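Local coordinates for protein Afp3 (Serratia entomophila, PDB 6RBN) that forms subunits of the contractile sheath around the tube of the anti-feeding prophage, a phage-tail-like injection system, and probably takes part in the contraction that drives the tube, at residues P30-R35 / L273-Y278; G45-I50 / D145-V150; A111-R116 / L266-S271; P125-P130 / G151-L156; G182-A187 / R345-R350. One frame throughout, in Å; residues are numbered along the deposited sequence.

Contact 1 (P30-R35 / L273-Y278); sequences PLFVAR and LIAGVY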
# COMPACT_ATOMS: atom_id res chain seq x y z
N PRO D 30 -10.25 20.90 61.78
CA PRO D 30 -9.89 21.33 63.13
C PRO D 30 -10.42 20.40 64.22
O PRO D 30 -11.23 19.50 63.98
CB PRO D 30 -10.55 22.71 63.23
CG PRO D 30 -11.72 22.60 62.35
CD PRO D 30 -11.34 21.72 61.22
N LEU D 31 -9.95 20.65 65.45
CA LEU D 31 -10.36 19.91 66.65
C LEU D 31 -10.75 20.92 67.73
O LEU D 31 -9.91 21.34 68.54
CB LEU D 31 -9.25 18.98 67.12
CG LEU D 31 -9.56 18.17 68.39
CD1 LEU D 31 -10.68 17.20 68.18
CD2 LEU D 31 -8.32 17.47 68.88
N PHE D 32 -12.01 21.30 67.77
CA PHE D 32 -12.45 22.33 68.71
C PHE D 32 -12.57 21.73 70.10
O PHE D 32 -13.41 20.86 70.35
CB PHE D 32 -13.78 22.93 68.26
CG PHE D 32 -13.70 23.62 66.94
CD1 PHE D 32 -13.07 24.84 66.83
CD2 PHE D 32 -14.28 23.06 65.82
CE1 PHE D 32 -13.00 25.49 65.62
CE2 PHE D 32 -14.21 23.71 64.62
CZ PHE D 32 -13.57 24.92 64.52
N VAL D 33 -11.73 22.19 71.02
CA VAL D 33 -11.76 21.78 72.41
C VAL D 33 -12.51 22.87 73.17
O VAL D 33 -11.98 23.95 73.42
CB VAL D 33 -10.36 21.57 72.98
CG1 VAL D 33 -10.43 21.20 74.44
CG2 VAL D 33 -9.63 20.50 72.19
N ALA D 34 -13.77 22.60 73.51
CA ALA D 34 -14.59 23.56 74.22
C ALA D 34 -15.57 22.81 75.11
O ALA D 34 -15.49 21.58 75.25
CB ALA D 34 -15.31 24.49 73.24
N ARG D 35 -16.50 23.55 75.72
CA ARG D 35 -17.46 22.97 76.66
C ARG D 35 -18.71 22.52 75.92
O ARG D 35 -19.78 23.13 76.01
CB ARG D 35 -17.79 23.97 77.76
CG ARG D 35 -16.64 24.31 78.68
CD ARG D 35 -17.10 25.26 79.77
NE ARG D 35 -16.04 25.55 80.74
CZ ARG D 35 -15.21 26.58 80.64
NH1 ARG D 35 -15.30 27.42 79.62
NH2 ARG D 35 -14.28 26.78 81.56
N LEU D 273 -13.81 31.08 64.02
CA LEU D 273 -14.11 31.72 62.75
C LEU D 273 -12.93 31.62 61.79
O LEU D 273 -13.11 31.45 60.59
CB LEU D 273 -14.50 33.18 62.96
CG LEU D 273 -15.90 33.55 63.45
CD1 LEU D 273 -16.08 33.33 64.94
CD2 LEU D 273 -16.21 34.99 63.08
N ILE D 274 -11.70 31.73 62.32
CA ILE D 274 -10.52 31.68 61.47
C ILE D 274 -10.28 30.26 60.97
O ILE D 274 -9.78 30.05 59.86
CB ILE D 274 -9.30 32.25 62.23
CG1 ILE D 274 -9.58 33.69 62.67
CG2 ILE D 274 -8.06 32.27 61.38
CD1 ILE D 274 -9.87 34.63 61.53
N ALA D 275 -10.68 29.26 61.76
CA ALA D 275 -10.64 27.88 61.29
C ALA D 275 -11.64 27.66 60.16
O ALA D 275 -11.44 26.78 59.31
CB ALA D 275 -10.92 26.92 62.44
N GLY D 276 -12.71 28.45 60.13
CA GLY D 276 -13.62 28.41 59.00
C GLY D 276 -13.02 29.03 57.75
O GLY D 276 -13.17 28.49 56.66
N VAL D 277 -12.34 30.17 57.90
CA VAL D 277 -11.88 30.89 56.71
C VAL D 277 -10.61 30.26 56.14
O VAL D 277 -10.19 30.62 55.04
CB VAL D 277 -11.66 32.38 57.01
CG1 VAL D 277 -12.90 32.99 57.64
CG2 VAL D 277 -10.43 32.60 57.85
N TYR D 278 -9.98 29.34 56.87
CA TYR D 278 -8.91 28.56 56.26
C TYR D 278 -9.49 27.57 55.25
O TYR D 278 -8.93 27.39 54.17
CB TYR D 278 -8.09 27.81 57.30
CG TYR D 278 -7.11 28.64 58.10
CD1 TYR D 278 -7.00 30.01 57.92
CD2 TYR D 278 -6.23 28.03 58.98
CE1 TYR D 278 -6.10 30.75 58.65
CE2 TYR D 278 -5.31 28.76 59.69
CZ TYR D 278 -5.25 30.12 59.52
OH TYR D 278 -4.33 30.85 60.24
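The methyl group of A275 meets both P30 and F32, two residues whose side chains lie on the same side of the strand 31-34 and its lead-in. The ring of F32 brings its far end to the helix: CZ lies 3.9 Å from A275 CB, and F32 CE1 is almost as near. The methyl comes to the ring obliquely. With CG of F32 beside the backbone N (chi1 -62°), the ring reaches past its own strand to the helix, although the bond that starts the side chain does not aim there. P30 works from a different direction. Its CB lies about 3.9 Å above one face of the F32 ring, offset toward the rim, and the same P30 CB comes within 4.3 Å of A275 CB. The three groups touch one another, with no hydrogen bond across the contact. All three residues are buried. Of the two backbones, P30 and A275 come nearest, their CA atoms 6.8 Å apart.

F32 is hydrogen-bonded through its backbone to Y127 and Y129 on the adjacent parallel strand 127-130. Y118 of helix 111-120 meets the F32 ring edge-to-face and also touches P30 and A275, while A275 packs on L186 of strand 185-188. Helix 271-284 is thus in touch with strand 31-34, helix 111-120 and strand 185-188.

Contact 2 (G45-I50 / D145-V150); sequences GVITRI and DLIDEV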
# COMPACT_ATOMS: atom_id res chain seq x y z
N GLY D 45 -15.60 11.63 76.74
CA GLY D 45 -14.17 11.83 76.80
C GLY D 45 -13.45 11.43 75.53
O GLY D 45 -12.22 11.27 75.54
N VAL D 46 -14.18 11.27 74.44
CA VAL D 46 -13.59 10.85 73.18
C VAL D 46 -13.77 11.94 72.13
O VAL D 46 -14.43 12.96 72.39
CB VAL D 46 -14.21 9.53 72.69
CG1 VAL D 46 -13.92 8.41 73.67
CG2 VAL D 46 -15.70 9.69 72.48
N ILE D 47 -13.18 11.74 70.96
CA ILE D 47 -13.26 12.69 69.86
C ILE D 47 -14.26 12.17 68.83
O ILE D 47 -14.13 11.03 68.36
CB ILE D 47 -11.88 12.90 69.22
CG1 ILE D 47 -10.93 13.59 70.21
CG2 ILE D 47 -11.99 13.70 67.94
CD1 ILE D 47 -9.50 13.63 69.76
N THR D 48 -15.25 12.99 68.50
CA THR D 48 -16.29 12.62 67.55
C THR D 48 -16.21 13.50 66.31
O THR D 48 -15.83 14.67 66.38
CB THR D 48 -17.68 12.75 68.17
OG1 THR D 48 -17.90 14.11 68.57
CG2 THR D 48 -17.79 11.85 69.38
N ARG D 49 -16.60 12.92 65.17
CA ARG D 49 -16.62 13.64 63.91
C ARG D 49 -18.00 14.24 63.68
O ARG D 49 -19.01 13.55 63.83
CB ARG D 49 -16.26 12.70 62.75
CG ARG D 49 -16.16 13.39 61.41
CD ARG D 49 -15.80 12.43 60.31
NE ARG D 49 -15.68 13.10 59.03
CZ ARG D 49 -16.69 13.31 58.19
NH1 ARG D 49 -17.90 12.89 58.51
NH2 ARG D 49 -16.48 13.94 57.04
N ILE D 50 -18.03 15.52 63.33
CA ILE D 50 -19.27 16.27 63.15
C ILE D 50 -19.28 16.76 61.71
O ILE D 50 -18.76 17.84 61.40
CB ILE D 50 -19.39 17.42 64.15
CG1 ILE D 50 -19.32 16.88 65.57
CG2 ILE D 50 -20.70 18.15 63.99
CD1 ILE D 50 -20.43 15.93 65.92
N ASP D 145 -2.61 11.89 72.85
CA ASP D 145 -2.62 10.51 72.41
C ASP D 145 -3.91 10.15 71.67
O ASP D 145 -3.90 9.22 70.86
CB ASP D 145 -2.44 9.57 73.60
CG ASP D 145 -1.07 9.71 74.23
OD1 ASP D 145 -0.11 10.06 73.51
OD2 ASP D 145 -0.94 9.47 75.45
N LEU D 146 -5.00 10.87 71.94
CA LEU D 146 -6.24 10.67 71.20
C LEU D 146 -6.24 11.38 69.86
O LEU D 146 -6.99 10.99 68.97
CB LEU D 146 -7.44 11.15 72.02
CG LEU D 146 -7.81 10.40 73.29
CD1 LEU D 146 -8.93 11.13 73.99
CD2 LEU D 146 -8.21 8.98 72.97
N ILE D 147 -5.42 12.42 69.70
CA ILE D 147 -5.36 13.13 68.43
C ILE D 147 -4.62 12.29 67.40
O ILE D 147 -4.99 12.28 66.22
CB ILE D 147 -4.70 14.51 68.62
CG1 ILE D 147 -5.48 15.32 69.64
CG2 ILE D 147 -4.71 15.30 67.33
CD1 ILE D 147 -4.80 16.59 70.03
N ASP D 148 -3.59 11.56 67.82
CA ASP D 148 -2.82 10.75 66.89
C ASP D 148 -3.58 9.51 66.44
O ASP D 148 -3.25 8.96 65.39
CB ASP D 148 -1.50 10.34 67.53
CG ASP D 148 -0.59 11.51 67.78
OD1 ASP D 148 -0.69 12.51 67.04
OD2 ASP D 148 0.24 11.44 68.71
N GLU D 149 -4.59 9.07 67.19
CA GLU D 149 -5.36 7.91 66.78
C GLU D 149 -6.29 8.24 65.62
O GLU D 149 -6.59 7.36 64.80
CB GLU D 149 -6.17 7.37 67.96
CG GLU D 149 -5.31 6.78 69.06
CD GLU D 149 -6.13 6.25 70.22
OE1 GLU D 149 -7.36 6.43 70.21
OE2 GLU D 149 -5.53 5.66 71.14
N VAL D 150 -6.75 9.47 65.53
CA VAL D 150 -7.53 9.93 64.38
C VAL D 150 -6.55 10.48 63.35
O VAL D 150 -5.61 11.21 63.70
CB VAL D 150 -8.57 10.98 64.81
CG1 VAL D 150 -9.45 11.37 63.64
CG2 VAL D 150 -9.40 10.46 65.97
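I47 pushes the end of its longer branch against the helix 143-149, where it meets L146. The close part of the contact is gathered round the I47 CD1 methyl: it is 3.7 Å from the L146 carbonyl O and 3.9 Å from L146 CB, so it rests on the root of the leucine and not on its branched end. CG1 of I47 stands beside the backbone N (chi1 -66°) and the chain then runs out extended (chi2 170°), which carries CD1 across to the helix. The same methyl reaches I147 more distantly, with I47 CD1 4.4 Å from I147 CG1. The two main side chains slide past each other in opposite directions. L146 accordingly sends its own CD1 back toward the loop, 3.6 Å from the G45 carbonyl O, where a methyl covers a backbone oxygen without any bond.

The fit is looser at V150, which turns its side chain this way yet stops at 4.6 Å. The solvent side lies at G45, which is exposed, and I47 and L146 remain partly exposed even where they pack. No hydrogen bond crosses the contact, which is made by van der Waals touches.

On the inner side I147 is buried, against L31 and Y183, and I47 also packs on L31 and Y129. D148, on another side of the helix, is salt-bridged to K181 and also touches S209 of a neighbouring Afp2 chain. The helix and V150 just after it pack on the sheet through L31 and Y127, and on the I47 that leads into strand 48-49.

Contact 3 (A111-R116 / L266-S271); sequences ASVALR and LSLPPS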
# COMPACT_ATOMS: atom_id res chain seq x y z
N ALA D 111 -20.24 27.39 73.34
CA ALA D 111 -19.61 26.38 72.49
C ALA D 111 -20.46 26.03 71.28
O ALA D 111 -19.92 25.75 70.21
CB ALA D 111 -19.32 25.12 73.30
N SER D 112 -21.79 26.05 71.43
CA SER D 112 -22.66 25.81 70.29
C SER D 112 -22.77 27.02 69.37
O SER D 112 -23.06 26.86 68.19
CB SER D 112 -24.05 25.41 70.77
OG SER D 112 -24.92 25.22 69.67
N VAL D 113 -22.55 28.23 69.90
CA VAL D 113 -22.56 29.42 69.07
C VAL D 113 -21.30 29.48 68.22
O VAL D 113 -21.34 29.92 67.06
CB VAL D 113 -22.72 30.67 69.96
CG1 VAL D 113 -22.71 31.96 69.15
CG2 VAL D 113 -24.00 30.57 70.78
N ALA D 114 -20.17 29.00 68.76
CA ALA D 114 -18.91 29.07 68.04
C ALA D 114 -18.86 28.11 66.86
O ALA D 114 -18.13 28.36 65.89
CB ALA D 114 -17.75 28.79 68.99
N LEU D 115 -19.62 27.01 66.90
CA LEU D 115 -19.66 26.13 65.74
C LEU D 115 -20.57 26.63 64.64
O LEU D 115 -20.33 26.33 63.47
CB LEU D 115 -20.09 24.72 66.12
CG LEU D 115 -19.03 23.87 66.78
CD1 LEU D 115 -19.58 22.50 66.99
CD2 LEU D 115 -17.81 23.81 65.91
N ARG D 116 -21.63 27.37 64.98
CA ARG D 116 -22.47 27.95 63.94
C ARG D 116 -21.70 29.00 63.14
O ARG D 116 -21.83 29.07 61.92
CB ARG D 116 -23.75 28.51 64.55
CG ARG D 116 -24.63 29.24 63.56
CD ARG D 116 -26.03 29.47 64.07
NE ARG D 116 -26.80 28.23 64.02
CZ ARG D 116 -28.02 28.08 64.52
NH1 ARG D 116 -28.64 26.92 64.42
NH2 ARG D 116 -28.62 29.10 65.13
N LEU D 266 -22.43 38.60 73.33
CA LEU D 266 -21.41 37.71 73.86
C LEU D 266 -20.15 37.78 73.00
O LEU D 266 -20.23 37.82 71.77
CB LEU D 266 -21.94 36.28 73.96
CG LEU D 266 -22.52 35.55 72.74
CD1 LEU D 266 -21.49 34.72 72.00
CD2 LEU D 266 -23.70 34.69 73.15
N SER D 267 -19.00 37.81 73.66
CA SER D 267 -17.71 37.96 72.99
C SER D 267 -17.06 36.59 72.84
O SER D 267 -16.85 35.88 73.84
CB SER D 267 -16.80 38.90 73.77
OG SER D 267 -16.44 38.34 75.01
N LEU D 268 -16.75 36.22 71.61
CA LEU D 268 -16.13 34.95 71.31
C LEU D 268 -14.67 35.13 70.92
O LEU D 268 -14.31 36.13 70.29
CB LEU D 268 -16.86 34.24 70.16
CG LEU D 268 -18.21 33.67 70.54
CD1 LEU D 268 -18.93 33.11 69.34
CD2 LEU D 268 -17.98 32.58 71.56
N PRO D 269 -13.80 34.19 71.29
CA PRO D 269 -12.46 34.16 70.72
C PRO D 269 -12.52 33.79 69.25
O PRO D 269 -13.34 32.95 68.85
CB PRO D 269 -11.75 33.09 71.55
CG PRO D 269 -12.84 32.21 72.03
CD PRO D 269 -14.01 33.10 72.26
N PRO D 270 -11.69 34.40 68.41
CA PRO D 270 -11.89 34.31 66.96
C PRO D 270 -11.43 33.01 66.32
O PRO D 270 -11.54 32.89 65.10
CB PRO D 270 -11.05 35.49 66.44
CG PRO D 270 -9.98 35.64 67.43
CD PRO D 270 -10.58 35.30 68.76
N SER D 271 -10.95 32.02 67.08
CA SER D 271 -10.35 30.83 66.48
C SER D 271 -11.37 29.94 65.79
O SER D 271 -11.01 29.20 64.86
CB SER D 271 -9.60 30.03 67.53
OG SER D 271 -8.44 30.71 67.94
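Helix 111-120 packs here against the edge strand 266-268 of a small antiparallel sheet, with V113 and A114 on the helix facing L266 and L268 on the strand. The axes of the two short segments pass 10.0 Å apart at 62°, a helix running aslant over a strand and met by alternate residues of the strand, L266 and L268. V113 carries most of the helix side. Its CG1 methyl, anti to the backbone N (chi1 179°), reaches out to two leucines at once, 4.0 Å from L268 CD1 and 4.2 Å from L266 CD1. Both leucines cross the valine at a slant and offer the same kind of methyl. L268 CD1 also reaches down to the helix backbone, 4.2 Å from A114 CA, and brushes the A114 methyl at 4.5 Å.

Strand 211-213 holds the strand from its side, through backbone hydrogen bonds from L266 to V213 and from L268 to V211. Across the helix contact, by contrast, there is no polar pair. Methyls meet methyls at ordinary van der Waals distances, so the joint is apolar and has no hydrogen bond to fix its exact register.

Contact 4 (P125-P130 / G151-L156); sequences PCYLYP and GEITLL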
# COMPACT_ATOMS: atom_id res chain seq x y z
N PRO D 125 -15.12 18.68 58.18
CA PRO D 125 -15.47 17.48 58.95
C PRO D 125 -15.47 17.68 60.46
O PRO D 125 -16.12 16.90 61.17
CB PRO D 125 -14.39 16.47 58.51
CG PRO D 125 -13.94 16.96 57.17
CD PRO D 125 -13.99 18.45 57.27
N CYS D 126 -14.72 18.67 60.97
CA CYS D 126 -14.94 19.31 62.27
C CYS D 126 -14.96 18.36 63.48
O CYS D 126 -16.04 18.11 64.03
CB CYS D 126 -16.23 20.12 62.22
SG CYS D 126 -16.52 21.21 63.63
N TYR D 127 -13.83 17.78 63.84
CA TYR D 127 -13.75 16.95 65.04
C TYR D 127 -13.94 17.79 66.30
O TYR D 127 -13.52 18.94 66.36
CB TYR D 127 -12.41 16.21 65.09
CG TYR D 127 -12.30 15.13 64.05
CD1 TYR D 127 -12.81 13.86 64.28
CD2 TYR D 127 -11.72 15.38 62.82
CE1 TYR D 127 -12.72 12.87 63.33
CE2 TYR D 127 -11.64 14.41 61.86
CZ TYR D 127 -12.13 13.15 62.12
OH TYR D 127 -12.04 12.18 61.16
N LEU D 128 -14.60 17.20 67.29
CA LEU D 128 -14.87 17.87 68.56
C LEU D 128 -14.36 17.02 69.72
O LEU D 128 -14.43 15.79 69.67
CB LEU D 128 -16.36 18.12 68.78
CG LEU D 128 -17.13 19.03 67.82
CD1 LEU D 128 -18.55 19.17 68.32
CD2 LEU D 128 -16.46 20.38 67.68
N TYR D 129 -13.87 17.69 70.75
CA TYR D 129 -13.48 17.03 72.00
C TYR D 129 -14.13 17.75 73.17
O TYR D 129 -13.63 18.81 73.60
CB TYR D 129 -11.96 17.02 72.16
CG TYR D 129 -11.49 16.33 73.42
CD1 TYR D 129 -11.56 14.95 73.53
CD2 TYR D 129 -10.98 17.05 74.48
CE1 TYR D 129 -11.13 14.31 74.67
CE2 TYR D 129 -10.55 16.42 75.63
CZ TYR D 129 -10.63 15.05 75.72
OH TYR D 129 -10.20 14.41 76.86
N PRO D 130 -15.23 17.23 73.72
CA PRO D 130 -15.87 17.90 74.86
C PRO D 130 -15.06 17.77 76.14
O PRO D 130 -14.82 16.67 76.65
CB PRO D 130 -17.22 17.18 74.97
CG PRO D 130 -17.00 15.86 74.34
CD PRO D 130 -16.01 16.07 73.25
N GLY D 151 -6.76 10.15 62.08
CA GLY D 151 -5.70 10.36 61.11
C GLY D 151 -5.57 11.79 60.63
O GLY D 151 -4.48 12.22 60.23
N GLU D 152 -6.66 12.56 60.65
CA GLU D 152 -6.79 13.70 59.75
C GLU D 152 -6.96 15.06 60.43
O GLU D 152 -7.47 15.98 59.80
CB GLU D 152 -7.94 13.45 58.78
CG GLU D 152 -9.29 13.27 59.44
CD GLU D 152 -10.40 13.02 58.45
OE1 GLU D 152 -10.12 12.96 57.23
OE2 GLU D 152 -11.57 12.88 58.88
N ILE D 153 -6.52 15.24 61.67
CA ILE D 153 -6.56 16.58 62.27
C ILE D 153 -5.40 17.41 61.74
O ILE D 153 -4.24 16.98 61.76
CB ILE D 153 -6.56 16.50 63.80
CG1 ILE D 153 -7.92 16.08 64.34
CG2 ILE D 153 -6.15 17.82 64.44
CD1 ILE D 153 -8.04 14.65 64.64
N THR D 154 -5.71 18.62 61.26
CA THR D 154 -4.70 19.58 60.81
C THR D 154 -4.62 20.81 61.69
O THR D 154 -3.52 21.26 62.03
CB THR D 154 -4.98 20.00 59.36
OG1 THR D 154 -6.25 20.64 59.29
CG2 THR D 154 -4.98 18.79 58.45
N LEU D 155 -5.75 21.39 62.07
CA LEU D 155 -5.82 22.58 62.92
C LEU D 155 -6.27 22.20 64.32
O LEU D 155 -6.91 21.16 64.52
CB LEU D 155 -6.78 23.60 62.32
CG LEU D 155 -6.42 24.17 60.95
CD1 LEU D 155 -7.57 25.00 60.43
CD2 LEU D 155 -5.16 25.00 61.03
N LEU D 156 -5.90 23.01 65.31
CA LEU D 156 -6.36 22.77 66.68
C LEU D 156 -7.45 23.73 67.11
O LEU D 156 -8.61 23.34 67.14
CB LEU D 156 -5.15 22.80 67.62
CG LEU D 156 -4.14 21.70 67.28
CD1 LEU D 156 -2.88 21.82 68.11
CD2 LEU D 156 -4.76 20.32 67.45
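Two kinds of interaction tie Y127 to the loop 151-156: one hydrogen bond from its hydroxyl and apolar cover on its ring. The bond runs from Y127 OH to E152 OE2, modelled at 2.4 Å; so short a value is doubtful at this resolution. The glutamate comes to the ring from its edge, its CD near the ring plane, while the carboxylate itself is turned 64° to that plane. The two side chains cross at about a right angle. E152 reaches the hydroxyl by placing CG between the backbone N and the carbonyl carbon (chi1 61°) and running on extended, so that its stem is also laid by the ring, with E152 CG 3.6 Å from Y127 CE2.

The apolar part comes from I153. Its CD1 methyl lies 4.1 Å above one face of the Y127 ring, offset toward the rim, and I153 CG1 is 4.2 Å from Y127 CD2.

In the fold the contact sits beside strand 48-49, whose R49 touches both Y127 and E152.

Chemically, the tyrosine acts both as an apolar surface and as a donor. Its buried ring is packed against the isoleucine, while its hydroxyl finds an acceptor on the exposed glutamate, at the border between core and solvent.

Contact 5 (G182-A187 / R345-R350); sequences GYFLLA and RYIPVR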
# COMPACT_ATOMS: atom_id res chain seq x y z
N GLY D 182 2.48 17.78 61.67
CA GLY D 182 1.73 18.62 60.77
C GLY D 182 0.57 19.37 61.37
O GLY D 182 -0.28 19.87 60.62
N TYR D 183 0.49 19.46 62.70
CA TYR D 183 -0.60 20.21 63.30
C TYR D 183 -0.30 21.70 63.24
O TYR D 183 0.84 22.13 63.04
CB TYR D 183 -0.83 19.79 64.74
CG TYR D 183 -1.18 18.34 64.91
CD1 TYR D 183 -2.37 17.83 64.41
CD2 TYR D 183 -0.34 17.48 65.60
CE1 TYR D 183 -2.69 16.50 64.56
CE2 TYR D 183 -0.66 16.15 65.76
CZ TYR D 183 -1.83 15.67 65.24
OH TYR D 183 -2.15 14.35 65.40
N PHE D 184 -1.35 22.50 63.41
CA PHE D 184 -1.20 23.95 63.35
C PHE D 184 -2.16 24.56 64.37
O PHE D 184 -3.37 24.46 64.20
CB PHE D 184 -1.48 24.47 61.94
CG PHE D 184 -1.08 25.89 61.72
CD1 PHE D 184 0.25 26.22 61.51
CD2 PHE D 184 -2.02 26.90 61.73
CE1 PHE D 184 0.63 27.52 61.30
CE2 PHE D 184 -1.64 28.21 61.52
CZ PHE D 184 -0.31 28.52 61.30
N LEU D 185 -1.61 25.17 65.41
CA LEU D 185 -2.42 25.74 66.48
C LEU D 185 -2.87 27.15 66.12
O LEU D 185 -2.09 27.95 65.60
CB LEU D 185 -1.62 25.76 67.78
CG LEU D 185 -2.27 26.34 69.04
CD1 LEU D 185 -3.48 25.54 69.44
CD2 LEU D 185 -1.27 26.36 70.17
N LEU D 186 -4.14 27.44 66.40
CA LEU D 186 -4.70 28.78 66.22
C LEU D 186 -4.99 29.34 67.61
O LEU D 186 -6.08 29.18 68.15
CB LEU D 186 -5.95 28.75 65.36
CG LEU D 186 -5.76 28.33 63.91
CD1 LEU D 186 -7.09 28.27 63.20
CD2 LEU D 186 -4.84 29.31 63.23
N ALA D 187 -3.99 30.00 68.19
CA ALA D 187 -4.12 30.56 69.52
C ALA D 187 -4.80 31.92 69.46
O ALA D 187 -5.04 32.48 68.39
CB ALA D 187 -2.75 30.66 70.19
N ARG D 345 8.21 32.62 58.29
CA ARG D 345 7.57 33.82 58.82
C ARG D 345 6.07 33.83 58.55
O ARG D 345 5.29 34.26 59.41
CB ARG D 345 8.22 35.05 58.20
CG ARG D 345 7.76 36.37 58.79
CD ARG D 345 8.45 37.54 58.12
NE ARG D 345 9.89 37.52 58.35
CZ ARG D 345 10.48 38.02 59.43
NH1 ARG D 345 9.76 38.57 60.40
NH2 ARG D 345 11.80 37.97 59.56
N TYR D 346 5.65 33.36 57.38
CA TYR D 346 4.28 33.53 56.94
C TYR D 346 3.47 32.25 57.12
O TYR D 346 4.01 31.14 57.07
CB TYR D 346 4.23 33.96 55.47
CG TYR D 346 4.81 35.33 55.25
CD1 TYR D 346 4.08 36.47 55.55
CD2 TYR D 346 6.08 35.49 54.72
CE1 TYR D 346 4.60 37.73 55.35
CE2 TYR D 346 6.61 36.74 54.51
CZ TYR D 346 5.87 37.86 54.82
OH TYR D 346 6.39 39.11 54.62
N ILE D 347 2.17 32.42 57.35
CA ILE D 347 1.25 31.28 57.37
C ILE D 347 1.18 30.51 56.06
O ILE D 347 1.28 29.27 56.10
CB ILE D 347 -0.12 31.72 57.89
CG1 ILE D 347 -0.01 32.28 59.30
CG2 ILE D 347 -1.11 30.57 57.90
CD1 ILE D 347 -1.26 32.96 59.77
N PRO D 348 1.01 31.13 54.86
CA PRO D 348 0.84 30.29 53.66
C PRO D 348 2.10 29.56 53.22
O PRO D 348 2.00 28.55 52.52
CB PRO D 348 0.38 31.28 52.60
CG PRO D 348 0.94 32.54 53.00
CD PRO D 348 0.84 32.55 54.48
N VAL D 349 3.28 30.03 53.61
CA VAL D 349 4.50 29.28 53.33
C VAL D 349 4.60 28.08 54.26
O VAL D 349 5.02 26.99 53.85
CB VAL D 349 5.72 30.21 53.45
CG1 VAL D 349 7.01 29.46 53.18
CG2 VAL D 349 5.57 31.38 52.50
N ARG D 350 4.18 28.25 55.51
CA ARG D 350 4.27 27.16 56.48
C ARG D 350 3.24 26.07 56.20
O ARG D 350 3.58 24.88 56.25
CB ARG D 350 4.08 27.72 57.89
CG ARG D 350 3.99 26.69 59.00
CD ARG D 350 5.31 26.01 59.30
NE ARG D 350 5.49 24.77 58.56
CZ ARG D 350 6.60 24.04 58.59
NH1 ARG D 350 7.63 24.42 59.33
NH2 ARG D 350 6.68 22.93 57.87
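F184 lays the far end of its ring against the first turn of helix 347-364, overlapping I347 and R350. Three apart in the helix, they lie close enough for the ring to touch both; Y346 just before them is at the N-cap position. The contact joins this first turn, in the sheath C-terminal family region, to the residue leading into strand 185-188, which pairs in parallel with strand 204-207. F184 CZ lies 4.0 Å from I347 CG2, and its neighbour F184 CE1 is 4.2 Å from R350 CG. Both groups come in obliquely. The ring points across because CG of F184 is anti to the backbone N (chi1 -168°). The isoleucine crosses it at about a right angle, while the arginine crosses at a slant.

R350 uses only its aliphatic stem here. Its chain is bent at chi2 and chi3, and the guanidinium plane stands 50° from that of the ring. The charged end has other business: NH2 forms salt bridges with D354 and with E14 of a neighbouring Afp2 chain, and W344 makes a cation-pi contact. This arginine therefore links a buried apolar joint to the interface with an Afp2 chain, probably also a sheath subunit. Y278 of helix 271-284 touches both F184 and I347, as does A205 of strand 204-207, and the three touching residues F184, I347 and R350 are all buried. The turn itself is closed by the R350 N to Y346 O bond, 3.3 Å long.

From the N terminus, residues 30-35 open contact 1, the widest loop among the first four; 45-50, 111-116 and 125-130 then open contacts 2, 3 and 4, all of which close within it. Contact 2 closes at 145-150 and contact 4 at 151-156, so these two cross. Contact 4 falls within contact 3, which contact 2 crosses. Residues 182-187 open contact 5 after 2 and 4 are complete; it crosses contacts 3 and 1, closed by 266-271 and 273-278, and ends at 345-350. Contacts 1, 2 and 4 reach one mixed sheet, contact 3 adds helix 111-120 and the edge strand, and contact 5 brings in helix 347-364 of the C-terminal family region.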